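Local coordinates for Alpha/beta hydrolase fold protein (Nakamurella multipartita, PDB 4Y7D) that probably acts as a hydrolase of the alpha/beta hydrolase fold, although its substrate and the reaction it carries out are not established, at residues A[88-93]-A[114-119]; A[15-18]-A[23-26]; A[54-59]-A[296-301]; A[154-159]-A[213-218]; A[242-247]-A[260-265]. One frame throughout, in Å; residues are numbered along the deposited sequence.

Interaction 1: A[88-93]-A[114-119]; sequences LYAALF and YRLAAR
The phenolic OH of Tyr89 is hydrogen-bonded to OG of Ser112, one turn before Leu116 on the same helix, and the apolar part of the tyrosine leans on the leucine itself. Leu116 is the one side chain of 114-119 that reaches across. Its CG stands anti to the backbone N (chi1 -178°), which sends both methyls out toward helix 82-95. There the fork divides its partners. CD2 comes in at the edge of the Tyr89 ring, near the ring plane, 4.0 Å from Tyr89 CB. CD1 sits over the backbone at Ala90, 4.1 Å from Ala90 N and 4.2 Å from Ala90 CB. Further along, Phe93 CZ approaches Leu116 CD2 obliquely at 4.4 Å. With the leucine trimmed to an alanine, the ring edge of Tyr89 and the methyl of Ala90 would probably face a gap, and Phe93 CZ would lose a neighbour.

The two helix axes pass 10.5 Å apart at 71°, wide enough that one branched side chain has to span the space between them. Both helices lie on the same face of the central sheet, where Tyr89, Phe93 and Leu116 all touch Leu37 of strand 35-39. Away from this apolar patch, Arg119 forms salt bridges with Asp83 and Glu87, and Arg115 also reaches Asp83. The chemistry is therefore split: dispersion contacts without directional bonds fill the buried interface, while the hydroxyl pair and the salt bridges probably help to set how the helices sit against each other.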
# COMPACT_ATOMS: atom_id res chain seq x y z
N LEU A 88 13.13 -11.03 -0.79
CA LEU A 88 12.46 -11.59 0.37
C LEU A 88 11.10 -12.11 0.04
O LEU A 88 10.74 -13.18 0.48
CB LEU A 88 12.34 -10.53 1.49
CG LEU A 88 11.73 -10.95 2.82
CD1 LEU A 88 12.52 -12.03 3.52
CD2 LEU A 88 11.56 -9.76 3.75
N TYR A 89 10.34 -11.38 -0.78
CA TYR A 89 9.01 -11.84 -1.14
C TYR A 89 9.07 -13.15 -1.92
O TYR A 89 8.26 -14.08 -1.72
CB TYR A 89 8.24 -10.81 -2.02
CG TYR A 89 8.14 -9.41 -1.45
CD1 TYR A 89 8.16 -9.20 -0.06
CD2 TYR A 89 7.99 -8.31 -2.29
CE1 TYR A 89 8.06 -7.92 0.47
CE2 TYR A 89 7.93 -7.02 -1.77
CZ TYR A 89 7.96 -6.84 -0.41
OH TYR A 89 7.95 -5.59 0.12
N ALA A 90 10.02 -13.25 -2.82
CA ALA A 90 10.18 -14.51 -3.61
C ALA A 90 10.60 -15.63 -2.68
O ALA A 90 10.14 -16.77 -2.83
CB ALA A 90 11.23 -14.32 -4.72
N ALA A 91 11.46 -15.32 -1.72
CA ALA A 91 11.85 -16.32 -0.71
C ALA A 91 10.69 -16.71 0.21
O ALA A 91 10.57 -17.87 0.63
CB ALA A 91 13.05 -15.81 0.08
N LEU A 92 9.80 -15.77 0.50
CA LEU A 92 8.58 -16.05 1.22
C LEU A 92 7.67 -17.01 0.40
O LEU A 92 7.17 -17.98 0.94
CB LEU A 92 7.85 -14.74 1.50
CG LEU A 92 6.46 -14.87 2.14
CD1 LEU A 92 6.40 -15.67 3.43
CD2 LEU A 92 5.91 -13.46 2.34
N PHE A 93 7.52 -16.77 -0.90
CA PHE A 93 6.73 -17.65 -1.75
C PHE A 93 7.36 -19.05 -1.71
O PHE A 93 6.68 -20.05 -1.55
CB PHE A 93 6.75 -17.13 -3.19
CG PHE A 93 5.90 -15.87 -3.46
CD1 PHE A 93 5.20 -15.21 -2.46
CD2 PHE A 93 5.83 -15.36 -4.75
CE1 PHE A 93 4.47 -14.05 -2.75
CE2 PHE A 93 5.10 -14.23 -5.07
CZ PHE A 93 4.42 -13.54 -4.05
N TYR A 114 7.33 -3.51 -7.67
CA TYR A 114 7.84 -3.37 -9.01
C TYR A 114 9.11 -4.20 -9.21
O TYR A 114 9.25 -4.87 -10.26
CB TYR A 114 8.09 -1.94 -9.40
CG TYR A 114 6.86 -1.11 -9.63
CD1 TYR A 114 5.83 -1.55 -10.50
CD2 TYR A 114 6.68 0.09 -8.97
CE1 TYR A 114 4.73 -0.77 -10.75
CE2 TYR A 114 5.57 0.90 -9.21
CZ TYR A 114 4.58 0.46 -10.09
OH TYR A 114 3.48 1.24 -10.34
N ARG A 115 10.03 -4.19 -8.25
CA ARG A 115 11.22 -5.03 -8.39
C ARG A 115 10.91 -6.55 -8.48
O ARG A 115 11.59 -7.30 -9.20
CB ARG A 115 12.25 -4.77 -7.29
CG ARG A 115 12.96 -3.41 -7.37
CD ARG A 115 13.58 -3.13 -8.74
NE ARG A 115 14.68 -4.06 -8.99
CZ ARG A 115 15.19 -4.33 -10.18
NH1 ARG A 115 14.63 -3.87 -11.30
NH2 ARG A 115 16.23 -5.16 -10.23
N LEU A 116 9.93 -6.99 -7.71
CA LEU A 116 9.52 -8.38 -7.75
C LEU A 116 8.99 -8.71 -9.15
O LEU A 116 9.38 -9.70 -9.78
CB LEU A 116 8.44 -8.64 -6.70
CG LEU A 116 7.96 -10.10 -6.62
CD1 LEU A 116 9.08 -11.05 -6.16
CD2 LEU A 116 6.77 -10.24 -5.70
N ALA A 117 8.10 -7.85 -9.67
CA ALA A 117 7.56 -8.09 -11.01
C ALA A 117 8.64 -8.01 -12.11
O ALA A 117 8.57 -8.77 -13.09
CB ALA A 117 6.38 -7.15 -11.32
N ALA A 118 9.61 -7.11 -11.95
CA ALA A 118 10.68 -6.90 -12.93
C ALA A 118 11.68 -8.03 -12.96
O ALA A 118 12.05 -8.50 -14.03
CB ALA A 118 11.41 -5.57 -12.66
N ARG A 119 12.16 -8.44 -11.79
CA ARG A 119 13.25 -9.39 -11.69
C ARG A 119 12.82 -10.81 -11.43
O ARG A 119 13.59 -11.73 -11.72
CB ARG A 119 14.24 -8.87 -10.62
CG ARG A 119 15.60 -9.57 -10.64
CD ARG A 119 16.66 -8.81 -9.83
NE ARG A 119 16.17 -8.57 -8.48
CZ ARG A 119 16.13 -9.50 -7.52
NH1 ARG A 119 16.58 -10.74 -7.77
NH2 ARG A 119 15.63 -9.19 -6.31

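Interaction 2: A[15-18]-A[23-26]; sequences VQTV and GEVD
Asp26 and Thr17 face each other as a non-hydrogen-bonded antiparallel pair, their CA atoms 4.3 Å apart, and their side chains supply the bond that the backbone does not. Thr17 holds OG1 anti to its carbonyl carbon (chi1 -59°), and from there the hydroxyl donates to Asp26 OD1 at 2.7 Å, meeting the oxygen from above the carboxylate plane. The other carboxylate oxygen is flanked by a methyl: Val15 CG1 lies 3.5 Å from Asp26 OD2, the two side chains crossing at about a right angle. The backbone of Asp26 joins in as well, its CA making a CA-H...O contact of 3.3 Å with Gln16 O. Replacing the aspartate with a leucine would probably leave the Thr17 hydroxyl without its acceptor and free to turn.

Val18 carries the next pair, with Val25. Here the backbones bond in both directions: Val18 N to Val25 O at 2.8 Å, nearly straight (172°), and Val25 N to Val18 O at 3.0 Å. The two valine side chains project from the face of the sheet opposite to Thr17 and Asp26, where both touch Leu92 of helix 82-95. The Thr17-Asp26 pair is thus polar and the valine pair behind it apolar. This is a beta hairpin, strand 16-20 turning back into strand 23-31, at the antiparallel edge with which the sheet of an alpha/beta hydrolase begins.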
# COMPACT_ATOMS: atom_id res chain seq x y z
N VAL A 15 -0.60 -12.87 13.39
CA VAL A 15 0.73 -12.69 12.76
C VAL A 15 1.53 -13.98 12.90
O VAL A 15 1.54 -14.58 13.99
CB VAL A 15 1.53 -11.55 13.40
CG1 VAL A 15 2.92 -11.45 12.78
CG2 VAL A 15 0.83 -10.25 13.14
N GLN A 16 2.14 -14.42 11.80
CA GLN A 16 3.01 -15.59 11.74
C GLN A 16 4.38 -15.16 11.30
O GLN A 16 4.46 -14.32 10.42
CB GLN A 16 2.49 -16.58 10.69
CG GLN A 16 1.07 -17.01 10.97
CD GLN A 16 0.65 -18.25 10.20
OE1 GLN A 16 1.41 -19.23 10.14
NE2 GLN A 16 -0.58 -18.24 9.65
N THR A 17 5.43 -15.74 11.87
CA THR A 17 6.77 -15.49 11.39
C THR A 17 7.12 -16.61 10.42
O THR A 17 6.98 -17.80 10.77
CB THR A 17 7.76 -15.46 12.54
OG1 THR A 17 7.35 -14.43 13.45
CG2 THR A 17 9.18 -15.25 12.03
N VAL A 18 7.55 -16.26 9.23
CA VAL A 18 7.97 -17.25 8.27
C VAL A 18 9.46 -17.15 8.09
O VAL A 18 9.95 -16.10 7.66
CB VAL A 18 7.26 -17.07 6.92
CG1 VAL A 18 7.75 -18.12 5.91
CG2 VAL A 18 5.77 -17.18 7.10
N GLY A 23 15.80 -14.55 5.31
CA GLY A 23 15.57 -14.10 6.69
C GLY A 23 14.12 -14.27 7.11
O GLY A 23 13.27 -14.68 6.33
N GLU A 24 13.84 -13.89 8.35
CA GLU A 24 12.49 -13.98 8.86
C GLU A 24 11.62 -12.85 8.31
O GLU A 24 12.09 -11.73 8.12
CB GLU A 24 12.51 -13.99 10.39
CG GLU A 24 13.00 -15.33 10.94
CD GLU A 24 13.21 -15.36 12.45
OE1 GLU A 24 12.80 -14.42 13.16
OE2 GLU A 24 13.79 -16.36 12.93
N VAL A 25 10.36 -13.16 8.05
CA VAL A 25 9.38 -12.14 7.63
C VAL A 25 8.07 -12.46 8.29
O VAL A 25 7.63 -13.63 8.30
CB VAL A 25 9.24 -11.98 6.08
CG1 VAL A 25 8.66 -13.23 5.43
CG2 VAL A 25 8.38 -10.79 5.68
N ASP A 26 7.42 -11.44 8.88
CA ASP A 26 6.12 -11.65 9.47
C ASP A 26 5.03 -11.40 8.44
O ASP A 26 5.13 -10.49 7.59
CB ASP A 26 5.93 -10.73 10.68
CG ASP A 26 6.62 -11.23 11.92
OD1 ASP A 26 7.38 -12.25 11.90
OD2 ASP A 26 6.36 -10.61 12.98

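Interaction 3: A[54-59]-A[296-301]; sequences RFLVAE and ELLRAG
A salt-bridge network of Glu59, Arg299 and Glu296 ties the C-terminal end of helix 46-58 to the end of helix 288-299. Arg299 is the donor in all three of its bonds to the glutamates. Its NH1 makes two bonds to the same residue. One runs to the main-chain Glu59 O at 2.8 Å, almost straight (170°), in the carbonyl plane and on a lone pair. The other runs to Glu59 OE1 at 2.7 Å, which it meets on the anti side. Both oxygens lie close to the guanidinium plane, although that plane is turned 50° from the carboxylate. Glu59 can offer both because its chain bends sharply at CG (chi2 -91°), folding the carboxylate back beside its own carbonyl. On the other side, Arg299 NH2 donates to Glu296 OE1 at 2.7 Å, a bond within the last turn of helix 288-299.

Beneath this polar layer, Leu56 CD2 meets Leu298 CD1 at 3.8 Å, the side chains crossing at about a right angle. The leucines rest on strand 35-39, both touching Val36. The two helices come from near the start and from the end of the alpha/beta hydrolase fold, and they pack side by side on one face of its sheet. Glu59 is the first residue past its helix, so the guanidinium also sits where the helix dipole is negative, which probably strengthens its hold. A water bridges Glu59 OE1 and Arg299 NH2, 3.0 Å from each. A second water accepts from Arg299 NE at 2.8 Å and returns a weak bond to Glu59 O.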
# COMPACT_ATOMS: atom_id res chain seq x y z
N ARG A 54 -9.02 -6.33 2.62
CA ARG A 54 -10.39 -6.82 2.89
C ARG A 54 -11.22 -7.06 1.65
O ARG A 54 -11.99 -8.05 1.58
CB ARG A 54 -11.19 -5.90 3.82
CG ARG A 54 -10.79 -5.96 5.28
CD ARG A 54 -11.82 -5.19 6.13
NE ARG A 54 -11.37 -5.27 7.50
CZ ARG A 54 -10.62 -4.35 8.12
NH1 ARG A 54 -10.31 -3.19 7.55
NH2 ARG A 54 -10.26 -4.58 9.38
N PHE A 55 -11.13 -6.17 0.67
CA PHE A 55 -11.97 -6.36 -0.53
C PHE A 55 -11.61 -7.67 -1.28
O PHE A 55 -12.46 -8.29 -1.91
CB PHE A 55 -11.91 -5.13 -1.46
CG PHE A 55 -10.70 -5.09 -2.36
CD1 PHE A 55 -9.47 -4.61 -1.89
CD2 PHE A 55 -10.77 -5.49 -3.70
CE1 PHE A 55 -8.36 -4.55 -2.72
CE2 PHE A 55 -9.67 -5.41 -4.52
CZ PHE A 55 -8.45 -4.93 -4.03
N LEU A 56 -10.35 -8.09 -1.21
CA LEU A 56 -9.88 -9.29 -1.88
C LEU A 56 -10.48 -10.52 -1.22
O LEU A 56 -11.01 -11.44 -1.90
CB LEU A 56 -8.35 -9.36 -1.83
CG LEU A 56 -7.60 -8.34 -2.69
CD1 LEU A 56 -6.10 -8.42 -2.41
CD2 LEU A 56 -7.83 -8.48 -4.18
N VAL A 57 -10.45 -10.53 0.10
CA VAL A 57 -10.99 -11.66 0.85
C VAL A 57 -12.48 -11.80 0.54
O VAL A 57 -13.02 -12.92 0.28
CB VAL A 57 -10.72 -11.47 2.35
CG1 VAL A 57 -11.49 -12.52 3.15
CG2 VAL A 57 -9.19 -11.49 2.67
N ALA A 58 -13.16 -10.65 0.47
CA ALA A 58 -14.57 -10.66 0.15
C ALA A 58 -14.87 -11.16 -1.27
O ALA A 58 -15.94 -11.70 -1.55
CB ALA A 58 -15.12 -9.24 0.36
N GLU A 59 -13.95 -10.94 -2.18
CA GLU A 59 -14.02 -11.40 -3.56
C GLU A 59 -13.54 -12.85 -3.75
O GLU A 59 -13.44 -13.33 -4.90
CB GLU A 59 -13.18 -10.48 -4.45
CG GLU A 59 -13.81 -9.11 -4.67
CD GLU A 59 -14.72 -9.04 -5.90
OE1 GLU A 59 -14.91 -10.04 -6.60
OE2 GLU A 59 -15.17 -7.92 -6.23
N GLU A 296 -10.63 -9.25 -10.25
CA GLU A 296 -10.70 -10.16 -11.39
C GLU A 296 -9.34 -10.34 -12.05
O GLU A 296 -8.94 -11.47 -12.42
CB GLU A 296 -11.74 -9.66 -12.41
CG GLU A 296 -11.95 -10.58 -13.60
CD GLU A 296 -12.26 -12.08 -13.29
OE1 GLU A 296 -12.99 -12.45 -12.31
OE2 GLU A 296 -11.75 -12.93 -14.09
N LEU A 297 -8.58 -9.26 -12.18
CA LEU A 297 -7.23 -9.38 -12.65
C LEU A 297 -6.41 -10.29 -11.76
O LEU A 297 -5.69 -11.15 -12.25
CB LEU A 297 -6.59 -8.02 -12.77
CG LEU A 297 -5.33 -8.01 -13.60
CD1 LEU A 297 -5.68 -8.12 -15.08
CD2 LEU A 297 -4.54 -6.74 -13.31
N LEU A 298 -6.51 -10.11 -10.44
CA LEU A 298 -5.66 -10.85 -9.50
C LEU A 298 -6.01 -12.33 -9.41
O LEU A 298 -5.17 -13.13 -9.01
CB LEU A 298 -5.66 -10.17 -8.11
CG LEU A 298 -4.96 -8.82 -8.13
CD1 LEU A 298 -5.34 -7.89 -6.96
CD2 LEU A 298 -3.48 -9.00 -8.19
N ARG A 299 -7.23 -12.68 -9.76
CA ARG A 299 -7.65 -14.09 -9.84
C ARG A 299 -6.88 -14.81 -10.96
O ARG A 299 -6.69 -16.01 -10.88
CB ARG A 299 -9.12 -14.19 -10.18
CG ARG A 299 -10.04 -13.99 -9.04
CD ARG A 299 -11.45 -14.40 -9.44
NE ARG A 299 -12.25 -13.82 -8.41
CZ ARG A 299 -12.93 -12.68 -8.51
NH1 ARG A 299 -13.53 -12.22 -7.45
NH2 ARG A 299 -13.07 -12.04 -9.67
N ALA A 300 -6.45 -14.08 -11.99
CA ALA A 300 -5.49 -14.58 -13.01
C ALA A 300 -5.91 -15.95 -13.52
O ALA A 300 -5.11 -16.90 -13.54
CB ALA A 300 -4.07 -14.61 -12.46
N GLY A 301 -7.18 -16.07 -13.88
CA GLY A 301 -7.75 -17.31 -14.40
C GLY A 301 -8.19 -18.31 -13.33
O GLY A 301 -8.67 -19.39 -13.68
O HOH W 1 -14.26 -9.24 -9.47
O HOH W 2 -12.05 -15.96 -6.58

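Interaction 4: A[154-159]-A[213-218]; sequences LGRRML and SGPRKA
In the mostly helical region inserted between strands 124-130 and 242-247, probably the cap of this alpha/beta hydrolase, Arg156 of helix 153-165 reaches over to the turn at Ser213, Gly214 and Pro215 that leads into helix 217-227. The arginine leaves its helix with CG anti to the backbone N (chi1 -171°), runs out extended, and then bends at CD, bringing NH1 against the turn. NH1 ends 2.7 Å from Ser213 OG, with the hydroxyl lying oblique to the guanidinium. The hydrogen bond of this hydroxyl is with Asn211 OD1, with a weak one to Thr152 O. The same NH1 lies 3.9 Å from Gly214 CA and 4.2 Å from Pro215 CD, while the peptide between Ser213 and Gly214 lies at the guanidinium edge, in its plane.

Gly214 has positive phi (59°), and a CB there would run into both Arg156 NH1 and Pro215 CD, so the lack of a side chain is what lets the arginine come close. The turn is held by its own backbone: Arg216 N bonds to Ser213 O at 3.1 Å, and Lys217 N to Gly214 O at 3.1 Å. Arg216 itself forms a salt bridge with Asp47 and bonds to the carbonyl of Gly44, joining this turn to the loop after strand 35-39 and to the start of helix 46-58. The guanidinium of Arg156 comes up against a hydroxyl and a peptide edge, with no carboxylate from the turn, so the contact is narrow and rests mainly on one arginine, with little apolar packing.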
# COMPACT_ATOMS: atom_id res chain seq x y z
N LEU A 154 3.07 9.75 21.67
CA LEU A 154 1.92 10.61 22.04
C LEU A 154 1.00 10.84 20.85
O LEU A 154 -0.23 10.68 20.95
CB LEU A 154 2.42 11.95 22.60
CG LEU A 154 1.31 13.01 22.71
CD1 LEU A 154 0.37 12.57 23.83
CD2 LEU A 154 1.87 14.41 22.95
N GLY A 155 1.58 11.21 19.71
CA GLY A 155 0.81 11.34 18.47
C GLY A 155 0.03 10.08 18.09
O GLY A 155 -1.19 10.14 17.74
N ARG A 156 0.73 8.94 18.12
CA ARG A 156 0.10 7.64 17.93
C ARG A 156 -1.13 7.42 18.84
O ARG A 156 -2.20 7.00 18.35
CB ARG A 156 1.12 6.49 18.14
CG ARG A 156 0.60 5.11 17.74
CD ARG A 156 1.60 3.99 18.02
NE ARG A 156 2.13 4.02 19.40
CZ ARG A 156 3.41 4.20 19.76
NH1 ARG A 156 4.40 4.37 18.87
NH2 ARG A 156 3.72 4.19 21.05
N ARG A 157 -0.99 7.70 20.13
CA ARG A 157 -2.09 7.53 21.08
C ARG A 157 -3.27 8.47 20.77
O ARG A 157 -4.44 8.09 20.85
CB ARG A 157 -1.59 7.71 22.53
CG ARG A 157 -0.63 6.61 22.97
CD ARG A 157 -0.12 6.77 24.40
NE ARG A 157 1.26 7.26 24.47
CZ ARG A 157 1.68 8.36 25.11
NH1 ARG A 157 0.84 9.16 25.79
NH2 ARG A 157 2.97 8.68 25.09
N MSE A 158 -2.95 9.70 20.37
CA MSE A 158 -4.00 10.64 19.96
C MSE A 158 -4.75 10.14 18.76
O MSE A 158 -5.96 10.19 18.74
CB MSE A 158 -3.43 12.03 19.69
CG MSE A 158 -4.55 13.04 19.60
SE MSE A 158 -3.74 14.84 19.52
CE MSE A 158 -2.03 14.43 20.41
N LEU A 159 -4.05 9.65 17.74
CA LEU A 159 -4.72 9.10 16.55
C LEU A 159 -5.64 7.93 16.91
O LEU A 159 -6.73 7.82 16.37
CB LEU A 159 -3.73 8.64 15.49
CG LEU A 159 -2.94 9.77 14.83
CD1 LEU A 159 -1.76 9.21 14.08
CD2 LEU A 159 -3.80 10.59 13.89
N SER A 213 6.10 6.34 14.35
CA SER A 213 6.89 6.22 15.57
C SER A 213 7.01 4.76 15.98
O SER A 213 6.40 3.86 15.38
CB SER A 213 6.24 6.98 16.71
OG SER A 213 5.02 6.34 17.09
N GLY A 214 7.84 4.53 16.99
CA GLY A 214 7.91 3.23 17.67
C GLY A 214 8.26 2.12 16.71
O GLY A 214 9.31 2.18 16.04
N PRO A 215 7.39 1.13 16.60
CA PRO A 215 7.79 -0.06 15.78
C PRO A 215 7.68 0.10 14.29
O PRO A 215 7.98 -0.85 13.55
CB PRO A 215 6.82 -1.14 16.27
CG PRO A 215 5.59 -0.37 16.62
CD PRO A 215 6.08 0.93 17.23
N ARG A 216 7.24 1.26 13.84
CA ARG A 216 7.28 1.60 12.45
C ARG A 216 8.46 2.49 12.07
O ARG A 216 8.67 2.75 10.90
CB ARG A 216 5.97 2.22 12.01
CG ARG A 216 4.71 1.37 12.24
CD ARG A 216 3.50 2.03 11.65
NE ARG A 216 2.25 1.86 12.42
CZ ARG A 216 1.27 1.04 12.09
NH1 ARG A 216 0.19 0.98 12.83
NH2 ARG A 216 1.37 0.26 11.04
N LYS A 217 9.25 2.94 13.03
CA LYS A 217 10.31 3.89 12.73
C LYS A 217 11.46 3.38 11.83
O LYS A 217 11.87 4.05 10.87
CB LYS A 217 10.87 4.48 14.02
CG LYS A 217 11.94 5.49 13.79
CD LYS A 217 12.34 6.18 15.07
CE LYS A 217 13.77 6.73 15.00
NZ LYS A 217 14.00 7.74 13.93
N ALA A 218 11.97 2.18 12.13
CA ALA A 218 13.10 1.65 11.37
C ALA A 218 12.81 1.52 9.91
O ALA A 218 13.61 1.90 9.05
CB ALA A 218 13.57 0.31 11.94

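Interaction 5: A[242-247]-A[260-265]; sequences TLVVSG and FAAAQI
Thr242 and Ile265 each set a methyl branch anti to the backbone N, CG2 in both cases. In Thr242 this places OG1 beside its own N (chi1 -65°), and in Ile265 CG1 takes the corresponding position (chi1 -61°) before the chain runs on extended to CD1. The two side chains then cross at about a right angle and touch twice. Ile265 CG2 lies against the threonine fork, 3.7 Å from Thr242 OG1 and 3.9 Å from Thr242 CB. The end of the isoleucine, CD1, reaches Thr242 CG2 at 4.0 Å. The threonine hydroxyl does not depend on this apolar neighbour for its polar needs: it is hydrogen-bonded to the carbonyl of Ala240, just before the strand.

Two residues further along the strand, Val244 points to the same side and its CG2 meets Ala262 CB at 4.3 Å. The small alanine lets the helix come near the sheet, with the CA atoms of Val244 and Ala262 6.5 Å apart. Val244 and Ala262 both touch Leu270 on the neighbouring strand 269-273, so the three form one apolar patch. Strand 242-247 is hydrogen-bonded on its two sides, to strands 124-130 and 269-273. The arrangement is the beta-alpha-beta crossover of an alpha/beta hydrolase, with strand 242-247, helix 255-264 and strand 269-273 in succession and the helix laid over the parallel pair.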
# COMPACT_ATOMS: atom_id res chain seq x y z
N THR A 242 -1.24 -5.76 -15.71
CA THR A 242 -1.00 -4.70 -14.71
C THR A 242 -2.06 -3.66 -14.79
O THR A 242 -2.40 -3.19 -15.91
CB THR A 242 0.41 -4.06 -14.86
OG1 THR A 242 1.45 -5.00 -14.57
CG2 THR A 242 0.59 -2.90 -13.87
N LEU A 243 -2.63 -3.32 -13.63
CA LEU A 243 -3.60 -2.26 -13.47
C LEU A 243 -2.94 -1.24 -12.58
O LEU A 243 -2.55 -1.57 -11.48
CB LEU A 243 -4.89 -2.79 -12.86
CG LEU A 243 -5.91 -1.81 -12.32
CD1 LEU A 243 -6.42 -0.91 -13.44
CD2 LEU A 243 -7.06 -2.58 -11.65
N VAL A 244 -2.86 -0.00 -13.05
CA VAL A 244 -2.29 1.14 -12.33
C VAL A 244 -3.46 2.10 -12.01
O VAL A 244 -4.22 2.43 -12.92
CB VAL A 244 -1.27 1.84 -13.19
CG1 VAL A 244 -0.59 2.94 -12.40
CG2 VAL A 244 -0.23 0.86 -13.73
N VAL A 245 -3.61 2.49 -10.76
CA VAL A 245 -4.75 3.29 -10.29
C VAL A 245 -4.25 4.57 -9.64
O VAL A 245 -3.45 4.50 -8.69
CB VAL A 245 -5.62 2.53 -9.29
CG1 VAL A 245 -6.84 3.36 -8.88
CG2 VAL A 245 -6.04 1.18 -9.84
N SER A 246 -4.76 5.71 -10.13
CA SER A 246 -4.39 7.02 -9.61
C SER A 246 -5.61 7.92 -9.37
O SER A 246 -6.45 8.10 -10.21
CB SER A 246 -3.42 7.72 -10.57
OG SER A 246 -3.12 9.04 -10.13
N GLY A 247 -5.66 8.52 -8.20
CA GLY A 247 -6.61 9.58 -7.91
C GLY A 247 -6.04 10.90 -8.36
O GLY A 247 -4.88 11.23 -8.04
N PHE A 260 3.81 7.50 -15.45
CA PHE A 260 5.10 6.96 -15.77
C PHE A 260 5.05 5.44 -15.76
O PHE A 260 5.58 4.81 -16.66
CB PHE A 260 6.18 7.44 -14.77
CG PHE A 260 7.52 6.80 -14.92
CD1 PHE A 260 8.34 7.15 -15.96
CD2 PHE A 260 7.98 5.88 -14.01
CE1 PHE A 260 9.57 6.56 -16.10
CE2 PHE A 260 9.22 5.30 -14.13
CZ PHE A 260 10.03 5.67 -15.19
N ALA A 261 4.50 4.86 -14.70
CA ALA A 261 4.47 3.41 -14.53
C ALA A 261 3.69 2.78 -15.68
O ALA A 261 4.19 1.82 -16.27
CB ALA A 261 3.89 3.04 -13.17
N ALA A 262 2.53 3.34 -16.02
CA ALA A 262 1.73 2.79 -17.11
C ALA A 262 2.46 2.88 -18.45
O ALA A 262 2.36 1.96 -19.28
CB ALA A 262 0.38 3.43 -17.16
N ALA A 263 3.27 3.94 -18.64
CA ALA A 263 4.01 4.13 -19.87
C ALA A 263 5.13 3.15 -19.98
O ALA A 263 5.56 2.82 -21.08
CB ALA A 263 4.52 5.57 -19.96
N GLN A 264 5.65 2.67 -18.85
CA GLN A 264 6.76 1.71 -18.86
C GLN A 264 6.30 0.27 -19.05
O GLN A 264 7.03 -0.54 -19.61
CB GLN A 264 7.56 1.72 -17.56
CG GLN A 264 8.18 3.07 -17.19
CD GLN A 264 8.78 3.76 -18.40
OE1 GLN A 264 9.79 3.32 -18.94
NE2 GLN A 264 8.12 4.84 -18.86
N ILE A 265 5.14 -0.06 -18.50
CA ILE A 265 4.69 -1.46 -18.44
C ILE A 265 3.79 -1.73 -19.62
O ILE A 265 2.64 -1.30 -19.67
CB ILE A 265 3.96 -1.76 -17.12
CG1 ILE A 265 4.95 -1.52 -15.95
CG2 ILE A 265 3.53 -3.23 -17.10
CD1 ILE A 265 4.31 -1.58 -14.57

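In the fold
Interactions 1, 2, 3 and 5 are all built on the central sheet, while interaction 4 lies in the helical insertion, its centre about 32 Å from those of interactions 3 and 5. Interaction 2 forms one edge of the sheet and interaction 5 lies near the other, about 30 Å away between centres. Interaction 1 touches both: Leu92 packs on Val18, and Tyr114 on Ala261 and Ile265. Interaction 3 is on the other face, where Leu297 reaches strand 242-247. Along the chain, interaction 2 comes first; interactions 1, 4 and 5 then follow one another inside the long loop that interaction 3 closes, which brings the C-terminal helix back to the first helix of the fold.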